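Local structure of light Chain (Clostridium botulinum, 6BVD) at residues F316-E321 against F326-N331; N305-T308 against N312-E315; F10-P15 against I48-R53. The protein acts as the zinc metalloendopeptidase of the mosaic botulinum neurotoxin HA, probably cleaving a SNARE protein that neurons need for transmitter release. All blocks are in the same frame, centred on the assembly; numbering follows the deposited sequence.

Contact 1 (F316-E321 against F326-N331); sequences FKNLYE and FAKDSN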
loop_
_atom_site.group_PDB
_atom_site.type_symbol
_atom_site.label_atom_id
_atom_site.label_comp_id
_atom_site.label_asym_id
_atom_site.label_seq_id
_atom_site.Cartn_x
_atom_site.Cartn_y
_atom_site.Cartn_z
ATOM N N PHE A 316 -12.861 24.659 -22.508
ATOM C CA PHE A 316 -11.427 24.521 -22.830
ATOM C C PHE A 316 -10.712 25.849 -22.701
ATOM O O PHE A 316 -9.544 25.861 -22.278
ATOM C CB PHE A 316 -11.184 23.921 -24.232
ATOM C CG PHE A 316 -11.170 22.419 -24.235
ATOM C CD1 PHE A 316 -9.978 21.723 -24.202
ATOM C CD2 PHE A 316 -12.366 21.699 -24.219
ATOM C CE1 PHE A 316 -9.958 20.329 -24.179
ATOM C CE2 PHE A 316 -12.370 20.324 -24.202
ATOM C CZ PHE A 316 -11.152 19.623 -24.171
ATOM N N LYS A 317 -11.368 26.965 -23.033
ATOM C CA LYS A 317 -10.743 28.281 -22.804
ATOM C C LYS A 317 -10.471 28.544 -21.314
ATOM O O LYS A 317 -9.442 29.138 -20.954
ATOM C CB LYS A 317 -11.608 29.414 -23.363
ATOM C CG LYS A 317 -11.626 29.483 -24.893
ATOM C CD LYS A 317 -12.425 30.686 -25.353
ATOM C CE LYS A 317 -12.460 30.753 -26.885
ATOM N NZ LYS A 317 -13.203 31.952 -27.360
ATOM N N ASN A 318 -11.417 28.162 -20.465
ATOM C CA ASN A 318 -11.190 28.266 -19.024
ATOM C C ASN A 318 -10.021 27.401 -18.603
ATOM O O ASN A 318 -9.191 27.792 -17.779
ATOM C CB ASN A 318 -12.441 27.852 -18.243
ATOM C CG ASN A 318 -13.603 28.757 -18.508
ATOM O OD1 ASN A 318 -13.430 29.861 -19.025
ATOM N ND2 ASN A 318 -14.810 28.295 -18.175
ATOM N N LEU A 319 -9.946 26.215 -19.186
ATOM C CA LEU A 319 -8.881 25.291 -18.839
ATOM C C LEU A 319 -7.477 25.844 -19.190
ATOM O O LEU A 319 -6.543 25.715 -18.370
ATOM C CB LEU A 319 -9.135 23.968 -19.527
ATOM C CG LEU A 319 -8.507 22.727 -18.922
ATOM C CD1 LEU A 319 -9.320 21.543 -19.418
ATOM C CD2 LEU A 319 -7.051 22.603 -19.319
ATOM N N TYR A 320 -7.326 26.467 -20.365
ATOM C CA TYR A 320 -6.017 27.040 -20.773
ATOM C C TYR A 320 -5.717 28.356 -20.034
ATOM O O TYR A 320 -4.544 28.683 -19.775
ATOM C CB TYR A 320 -5.967 27.254 -22.306
ATOM C CG TYR A 320 -6.059 25.931 -23.038
ATOM C CD1 TYR A 320 -5.269 24.859 -22.645
ATOM C CD2 TYR A 320 -6.970 25.731 -24.090
ATOM C CE1 TYR A 320 -5.375 23.630 -23.226
ATOM C CE2 TYR A 320 -7.070 24.499 -24.712
ATOM C CZ TYR A 320 -6.264 23.446 -24.304
ATOM O OH TYR A 320 -6.344 22.180 -24.894
ATOM N N GLU A 321 -6.772 29.082 -19.643
ATOM C CA GLU A 321 -6.592 30.278 -18.830
ATOM C C GLU A 321 -5.891 29.899 -17.526
ATOM O O GLU A 321 -4.928 30.559 -17.121
ATOM C CB GLU A 321 -7.915 30.968 -18.525
ATOM C CG GLU A 321 -7.749 32.140 -17.539
ATOM C CD GLU A 321 -9.089 32.718 -17.065
ATOM O OE1 GLU A 321 -10.141 32.157 -17.441
ATOM O OE2 GLU A 321 -9.080 33.703 -16.284
ATOM N N PHE A 326 -2.921 32.741 -17.397
ATOM C CA PHE A 326 -3.192 33.974 -18.089
ATOM C C PHE A 326 -4.047 34.913 -17.264
ATOM O O PHE A 326 -4.927 34.467 -16.511
ATOM C CB PHE A 326 -3.935 33.679 -19.412
ATOM C CG PHE A 326 -3.093 33.030 -20.481
ATOM C CD1 PHE A 326 -1.724 33.256 -20.568
ATOM C CD2 PHE A 326 -3.701 32.178 -21.428
ATOM C CE1 PHE A 326 -0.967 32.643 -21.585
ATOM C CE2 PHE A 326 -2.970 31.581 -22.455
ATOM C CZ PHE A 326 -1.595 31.794 -22.542
ATOM N N ALA A 327 -3.839 36.217 -17.471
ATOM C CA ALA A 327 -4.782 37.249 -17.045
ATOM C C ALA A 327 -5.976 37.322 -18.014
ATOM O O ALA A 327 -5.808 37.075 -19.199
ATOM C CB ALA A 327 -4.096 38.584 -16.988
ATOM N N LYS A 328 -7.168 37.639 -17.504
ATOM C CA LYS A 328 -8.367 37.848 -18.331
ATOM C C LYS A 328 -9.032 39.162 -17.965
ATOM O O LYS A 328 -9.441 39.324 -16.818
ATOM C CB LYS A 328 -9.346 36.697 -18.145
ATOM C CG LYS A 328 -10.522 36.695 -19.115
ATOM C CD LYS A 328 -11.486 35.577 -18.755
ATOM C CE LYS A 328 -12.579 35.372 -19.815
ATOM N NZ LYS A 328 -13.515 34.286 -19.394
ATOM N N ASP A 329 -9.115 40.119 -18.886
ATOM C CA ASP A 329 -9.669 41.425 -18.505
ATOM C C ASP A 329 -11.197 41.424 -18.558
ATOM O O ASP A 329 -11.806 40.385 -18.828
ATOM C CB ASP A 329 -9.064 42.572 -19.347
ATOM C CG ASP A 329 -9.521 42.583 -20.814
ATOM O OD1 ASP A 329 -10.578 42.012 -21.164
ATOM O OD2 ASP A 329 -8.818 43.231 -21.618
ATOM N N SER A 330 -11.802 42.573 -18.269
ATOM C CA SER A 330 -13.255 42.682 -18.148
ATOM C C SER A 330 -13.990 42.450 -19.459
ATOM O O SER A 330 -15.205 42.258 -19.466
ATOM C CB SER A 330 -13.651 44.044 -17.583
ATOM O OG SER A 330 -13.194 45.101 -18.407
ATOM N N ASN A 331 -13.258 42.506 -20.566
ATOM C CA ASN A 331 -13.819 42.201 -21.875
ATOM C C ASN A 331 -13.558 40.778 -22.333
ATOM O O ASN A 331 -13.850 40.444 -23.469
ATOM C CB ASN A 331 -13.265 43.173 -22.919
ATOM C CG ASN A 331 -13.862 44.552 -22.788
ATOM O OD1 ASN A 331 -15.071 44.693 -22.588
ATOM N ND2 ASN A 331 -13.021 45.579 -22.876
HETATM O O HOH W 1 -11.833 31.643 -19.325
HETATM O O HOH W 2 -4.813 32.793 -14.475
HETATM O O HOH W 3 -7.151 35.354 -14.749
#
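Glu321, near the end of helix 313-323, accepts at its carbonyl O a hydrogen bond from Phe326 N (3.0 Å). This brings the CA atoms of Glu321 and Phe326 to 5.1 Å, and from there the chain runs away from the helix. The side chain of Phe326 turns back toward the helix. Its CG lies anti to the carbonyl carbon (chi1 -71°), which brings CD2 obliquely to within 4.0 Å of Tyr320 O, while Ile297, Ala298 and Leu301 of helix 280-301 pack against the same ring. Glu321 and Lys328 both extend their chains, and the two meet at about a right angle. The touch is made by the aliphatic part of the lysine: Lys328 CB lies 3.5 Å from Glu321 OE2. The charged ends stay further apart, Glu321 OE1 being 4.4 Å from Lys328 NZ, too far for a salt bridge. A water spans that gap, donating to Glu321 OE1 (2.6 Å) and accepting from Lys328 NZ (3.1 Å), so the two opposite charges are linked through the water and not by direct contact. The ring of Tyr320 leads away from 326-331, and its OH bonds to Pro118 O. Lys328 also rests on Tyr334, and Ala327 pairs by backbone bonds with Ser335. This is how a helix passes through a short loop into a beta hairpin: helix 313-323 packs against the beginning of the antiparallel hairpin formed by strands 327-328 and 334-335.

Contact 2 (N305-T308 against N312-E315); sequences NTAT and NIDE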
loop_
_atom_site.group_PDB
_atom_site.type_symbol
_atom_site.label_atom_id
_atom_site.label_comp_id
_atom_site.label_asym_id
_atom_site.label_seq_id
_atom_site.Cartn_x
_atom_site.Cartn_y
_atom_site.Cartn_z
ATOM N N ASN A 305 -12.801 30.509 -32.152
ATOM C CA ASN A 305 -14.265 30.578 -32.220
ATOM C C ASN A 305 -14.873 29.285 -32.723
ATOM O O ASN A 305 -16.102 29.197 -32.912
ATOM C CB ASN A 305 -14.741 31.742 -33.090
ATOM C CG ASN A 305 -14.266 31.653 -34.547
ATOM O OD1 ASN A 305 -13.868 30.597 -35.053
ATOM N ND2 ASN A 305 -14.365 32.763 -35.236
ATOM N N THR A 306 -14.044 28.275 -32.944
ATOM C CA THR A 306 -14.587 27.005 -33.412
ATOM C C THR A 306 -13.696 25.827 -33.033
ATOM O O THR A 306 -12.545 26.011 -32.601
ATOM C CB THR A 306 -14.810 27.046 -34.958
ATOM O OG1 THR A 306 -15.665 25.974 -35.357
ATOM C CG2 THR A 306 -13.507 26.975 -35.709
ATOM N N ALA A 307 -14.203 24.607 -33.203
ATOM C CA ALA A 307 -13.427 23.423 -32.847
ATOM C C ALA A 307 -13.632 22.370 -33.906
ATOM O O ALA A 307 -14.627 22.424 -34.606
ATOM C CB ALA A 307 -13.832 22.896 -31.493
ATOM N N THR A 308 -12.701 21.419 -34.029
ATOM C CA THR A 308 -12.851 20.341 -35.009
ATOM C C THR A 308 -13.655 19.175 -34.451
ATOM O O THR A 308 -13.798 18.151 -35.109
ATOM C CB THR A 308 -11.500 19.791 -35.495
ATOM O OG1 THR A 308 -10.754 19.264 -34.379
ATOM C CG2 THR A 308 -10.719 20.864 -36.203
ATOM N N ASN A 312 -16.820 21.418 -25.723
ATOM C CA ASN A 312 -17.246 22.680 -25.173
ATOM C C ASN A 312 -16.147 23.736 -25.209
ATOM O O ASN A 312 -15.274 23.758 -24.314
ATOM C CB ASN A 312 -17.709 22.509 -23.729
ATOM C CG ASN A 312 -18.432 23.715 -23.235
ATOM O OD1 ASN A 312 -17.888 24.809 -23.210
ATOM N ND2 ASN A 312 -19.679 23.534 -22.838
ATOM N N ILE A 313 -16.243 24.644 -26.185
ATOM C CA ILE A 313 -15.212 25.652 -26.429
ATOM C C ILE A 313 -14.907 26.516 -25.207
ATOM O O ILE A 313 -13.725 26.677 -24.846
ATOM C CB ILE A 313 -15.610 26.574 -27.593
ATOM C CG1 ILE A 313 -15.649 25.761 -28.885
ATOM C CG2 ILE A 313 -14.629 27.745 -27.716
ATOM C CD1 ILE A 313 -16.239 26.516 -30.069
ATOM N N ASP A 314 -15.938 27.036 -24.546
ATOM C CA ASP A 314 -15.685 27.905 -23.388
ATOM C C ASP A 314 -15.040 27.151 -22.237
ATOM O O ASP A 314 -14.203 27.724 -21.529
ATOM C CB ASP A 314 -16.965 28.597 -22.899
ATOM C CG ASP A 314 -17.324 29.812 -23.745
ATOM O OD1 ASP A 314 -16.463 30.281 -24.528
ATOM O OD2 ASP A 314 -18.448 30.319 -23.604
ATOM N N GLU A 315 -15.402 25.886 -22.035
ATOM C CA GLU A 315 -14.742 25.100 -20.986
ATOM C C GLU A 315 -13.236 24.902 -21.256
ATOM O O GLU A 315 -12.418 24.981 -20.330
ATOM C CB GLU A 315 -15.412 23.741 -20.834
ATOM C CG GLU A 315 -16.703 23.827 -20.028
ATOM C CD GLU A 315 -17.392 22.487 -19.816
ATOM O OE1 GLU A 315 -16.981 21.486 -20.452
ATOM O OE2 GLU A 315 -18.354 22.451 -19.007
#
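Ile313, in the first turn of helix 313-323, reaches across to strand 306-307 and meets it with the end of its longer branch. The backbone of 305-307 receives the methyl: Ile313 CD1 lies 3.8 Å from Thr306 CA, 3.9 Å from Asn305 O and 4.2 Å from Ala307 N. It therefore sits over the main chain where three residues follow one another. With CG1 anti to the carbonyl carbon (chi1 -66°) and CD1 continuing in an extended line, the branch is carried out from the helix to the strand. Behind the methyl, Ile313 CG1 lies 4.3 Å from Ala307 CB, the one pair of apolar side chains that touches here. Ala307 and Ile313 both also touch Phe130 of the neighbouring strand 129-130.

The 305-306 end is the loose part. Its side chains start away from the helix and come no nearer to Ile313 CD1 than 5.1 Å at Thr306 CB and 6.2 Å at Asn305 CB, and Asn305 is exposed to solvent. Backbone bonds from Asn305, Thr306 and Thr308 to Glu128 and Phe130 hold the strand in a short parallel pair. Across the contact the closest CA atoms, those of Ala307 and Ile313, are 7.0 Å apart.

Asn312 takes no part in the touch and serves its own helix as the N-cap. Its OD1 accepts from Glu315 N at 3.0 Å and a fairly straight 162°, the donor standing above the carbonyl plane. No hydrogen bond joins the two segments. Strand and helix start are thus each held by polar bonds of their own, and what passes between them is van der Waals contact through one isoleucine branch, at the protein surface.

Contact 3 (F10-P15 against I48-R53); sequences FNYDDP and IPERYR
Tyr12 and Pro49 supply the apolar part of the contact. The proline ring corner meets the edge of the tyrosine ring, close to the ring plane: Pro49 CG is 3.6 Å from Tyr12 CE1 and 3.7 Å from Tyr12 CD1. Tyr12 is brought there by its first torsion (chi1 -172°), which sets CG opposite the backbone N and swings the ring out of its loop toward 48-53. Lys37 makes a cation-pi contact with the same ring, and Pro49 in turn packs on Phe39 and on Tyr89 of helix 83-100.

Both segments owe their shape to tight turns. Asn11 to Asp14 form a type I beta turn that places Tyr12 at its second position, and Pro49 is the centre of an inverse gamma turn. These irregular pieces lie beside the mixed sheet of the clostridial neurotoxin protease fold, one leading into its strand 21-24, the other following on from strand 45-48 toward helix 65-70.

Polar links across the contact run through water. Tyr12 OH and Glu50 OE2 stand 4.0 Å apart, the ring and carboxylate planes 73° from one another; a water in the plane of the ring accepts from Tyr12 OH (2.8 Å) and donates to Glu50 OE2 (2.6 Å).

Within the turn, Asp14 grips Asn11 twice. Asp14 OD2 accepts from Asn11 N (2.9 Å) from above the carboxylate plane, and Asp14 OD1 accepts from Asn11 ND2 (3.1 Å) on its syn side. The same two side chains also bond to the backbone of the second subunit, Asn11 ND2 to Ile395 O and Asp14 OD2 to Ala397 N of that neighbouring chain.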
loop_
_atom_site.group_PDB
_atom_site.type_symbol
_atom_site.label_atom_id
_atom_site.label_comp_id
_atom_site.label_asym_id
_atom_site.label_seq_id
_atom_site.Cartn_x
_atom_site.Cartn_y
_atom_site.Cartn_z
ATOM N N PHE A 10 -5.582 -3.540 -12.457
ATOM C CA PHE A 10 -6.020 -4.394 -13.561
ATOM C C PHE A 10 -5.021 -5.542 -13.687
ATOM O O PHE A 10 -3.855 -5.415 -13.277
ATOM C CB PHE A 10 -6.113 -3.609 -14.901
ATOM C CG PHE A 10 -5.274 -2.336 -14.931
ATOM C CD1 PHE A 10 -3.885 -2.392 -14.857
ATOM C CD2 PHE A 10 -5.887 -1.091 -14.999
ATOM C CE1 PHE A 10 -3.111 -1.233 -14.863
ATOM C CE2 PHE A 10 -5.123 0.086 -15.006
ATOM C CZ PHE A 10 -3.731 0.020 -14.950
ATOM N N ASN A 11 -5.478 -6.657 -14.239
ATOM C CA ASN A 11 -4.591 -7.738 -14.653
ATOM C C ASN A 11 -4.491 -7.710 -16.181
ATOM O O ASN A 11 -5.417 -7.227 -16.833
ATOM C CB ASN A 11 -5.118 -9.083 -14.140
ATOM C CG ASN A 11 -5.455 -9.030 -12.662
ATOM O OD1 ASN A 11 -4.560 -9.065 -11.837
ATOM N ND2 ASN A 11 -6.746 -8.954 -12.328
ATOM N N TYR A 12 -3.392 -8.203 -16.757
ATOM C CA TYR A 12 -3.241 -8.118 -18.215
ATOM C C TYR A 12 -4.405 -8.825 -18.930
ATOM O O TYR A 12 -4.830 -8.395 -20.006
ATOM C CB TYR A 12 -1.917 -8.726 -18.688
ATOM C CG TYR A 12 -1.690 -8.447 -20.149
ATOM C CD1 TYR A 12 -1.252 -7.204 -20.570
ATOM C CD2 TYR A 12 -1.989 -9.408 -21.115
ATOM C CE1 TYR A 12 -1.079 -6.926 -21.934
ATOM C CE2 TYR A 12 -1.824 -9.143 -22.468
ATOM C CZ TYR A 12 -1.365 -7.909 -22.867
ATOM O OH TYR A 12 -1.204 -7.644 -24.212
ATOM N N ASP A 13 -4.915 -9.894 -18.335
ATOM C CA ASP A 13 -5.970 -10.660 -18.979
ATOM C C ASP A 13 -7.392 -10.160 -18.703
ATOM O O ASP A 13 -8.333 -10.739 -19.226
ATOM C CB ASP A 13 -5.886 -12.128 -18.560
ATOM C CG ASP A 13 -4.750 -12.880 -19.245
ATOM O OD1 ASP A 13 -4.217 -12.427 -20.292
ATOM O OD2 ASP A 13 -4.391 -13.949 -18.719
ATOM N N ASP A 14 -7.565 -9.101 -17.916
ATOM C CA ASP A 14 -8.912 -8.562 -17.701
ATOM C C ASP A 14 -9.533 -8.150 -19.045
ATOM O O ASP A 14 -8.871 -7.605 -19.923
ATOM C CB ASP A 14 -8.916 -7.339 -16.800
ATOM C CG ASP A 14 -8.504 -7.622 -15.358
ATOM O OD1 ASP A 14 -8.341 -8.797 -14.952
ATOM O OD2 ASP A 14 -8.350 -6.610 -14.635
ATOM N N PRO A 15 -10.828 -8.371 -19.198
ATOM C CA PRO A 15 -11.442 -8.015 -20.490
ATOM C C PRO A 15 -11.516 -6.508 -20.708
ATOM O O PRO A 15 -11.482 -5.755 -19.737
ATOM C CB PRO A 15 -12.855 -8.627 -20.399
ATOM C CG PRO A 15 -13.141 -8.737 -18.983
ATOM C CD PRO A 15 -11.791 -8.957 -18.253
ATOM N N ILE A 48 1.025 0.667 -22.114
ATOM C CA ILE A 48 1.074 -0.498 -22.979
ATOM C C ILE A 48 2.261 -1.371 -22.575
ATOM O O ILE A 48 3.407 -1.072 -22.914
ATOM C CB ILE A 48 1.181 -0.112 -24.462
ATOM C CG1 ILE A 48 0.006 0.801 -24.856
ATOM C CG2 ILE A 48 1.280 -1.390 -25.336
ATOM C CD1 ILE A 48 0.106 1.409 -26.260
ATOM N N PRO A 49 1.991 -2.467 -21.852
ATOM C CA PRO A 49 3.111 -3.202 -21.233
ATOM C C PRO A 49 3.810 -4.144 -22.215
ATOM O O PRO A 49 3.840 -5.353 -22.034
ATOM C CB PRO A 49 2.434 -3.966 -20.104
ATOM C CG PRO A 49 1.055 -4.296 -20.699
ATOM C CD PRO A 49 0.682 -3.079 -21.536
ATOM N N GLU A 50 4.340 -3.561 -23.284
ATOM C CA GLU A 50 5.050 -4.268 -24.319
ATOM C C GLU A 50 6.347 -3.551 -24.633
ATOM O O GLU A 50 6.465 -2.336 -24.367
ATOM C CB GLU A 50 4.197 -4.379 -25.613
ATOM C CG GLU A 50 2.835 -5.047 -25.401
ATOM C CD GLU A 50 2.051 -5.231 -26.673
ATOM O OE1 GLU A 50 2.690 -5.460 -27.729
ATOM O OE2 GLU A 50 0.794 -5.172 -26.620
ATOM N N ARG A 51 7.272 -4.257 -25.282
ATOM C CA ARG A 51 8.516 -3.632 -25.756
ATOM C C ARG A 51 8.236 -2.544 -26.776
ATOM O O ARG A 51 7.373 -2.691 -27.681
ATOM C CB ARG A 51 9.489 -4.661 -26.361
ATOM C CG ARG A 51 9.879 -5.812 -25.451
ATOM C CD ARG A 51 10.811 -5.393 -24.300
ATOM N NE ARG A 51 12.169 -5.014 -24.735
ATOM C CZ ARG A 51 13.169 -5.885 -24.900
ATOM N NH1 ARG A 51 12.956 -7.189 -24.699
ATOM N NH2 ARG A 51 14.392 -5.457 -25.263
ATOM N N TYR A 52 8.951 -1.434 -26.632
ATOM C CA TYR A 52 8.872 -0.348 -27.596
ATOM C C TYR A 52 9.660 -0.721 -28.850
ATOM O O TYR A 52 10.864 -1.001 -28.763
ATOM C CB TYR A 52 9.409 0.961 -26.991
ATOM C CG TYR A 52 9.195 2.159 -27.873
ATOM C CD1 TYR A 52 8.072 2.967 -27.733
ATOM C CD2 TYR A 52 10.125 2.488 -28.851
ATOM C CE1 TYR A 52 7.884 4.069 -28.555
ATOM C CE2 TYR A 52 9.939 3.576 -29.688
ATOM C CZ TYR A 52 8.828 4.354 -29.542
ATOM O OH TYR A 52 8.686 5.437 -30.377
ATOM N N ARG A 53 8.993 -0.715 -30.009
ATOM C CA ARG A 53 9.621 -1.136 -31.271
ATOM C C ARG A 53 9.531 -0.123 -32.406
ATOM O O ARG A 53 10.198 -0.280 -33.433
ATOM C CB ARG A 53 9.009 -2.452 -31.766
ATOM C CG ARG A 53 9.087 -3.555 -30.740
ATOM C CD ARG A 53 8.664 -4.899 -31.300
ATOM N NE ARG A 53 8.794 -5.929 -30.286
ATOM C CZ ARG A 53 9.931 -6.547 -29.988
ATOM N NH1 ARG A 53 11.050 -6.242 -30.635
ATOM N NH2 ARG A 53 9.941 -7.466 -29.033
HETATM O O HOH W 4 -0.664 -4.917 -24.513
#

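Overall arrangement
Contacts 1 and 2 are neighbours on helix 313-323: contact 2 packs its first turn on strand 306-307, and contact 1 joins its later turns to 326-331, the two centres being 13 Å apart. Phe130 is shared between them, touching Ile313 and Ala307 in one and Phe316 and Lys317 in the other. Contact 3 stands apart beside the large mixed sheet, its centre 39 Å from that of contact 1 and 34 Å from that of contact 2, with nearest atoms about 22 Å away in both cases. None of the three includes the zinc ligands His228, His232 and Glu266 or the calcium ligands Asp384 and Glu389. Contact 3 alone touches the second subunit.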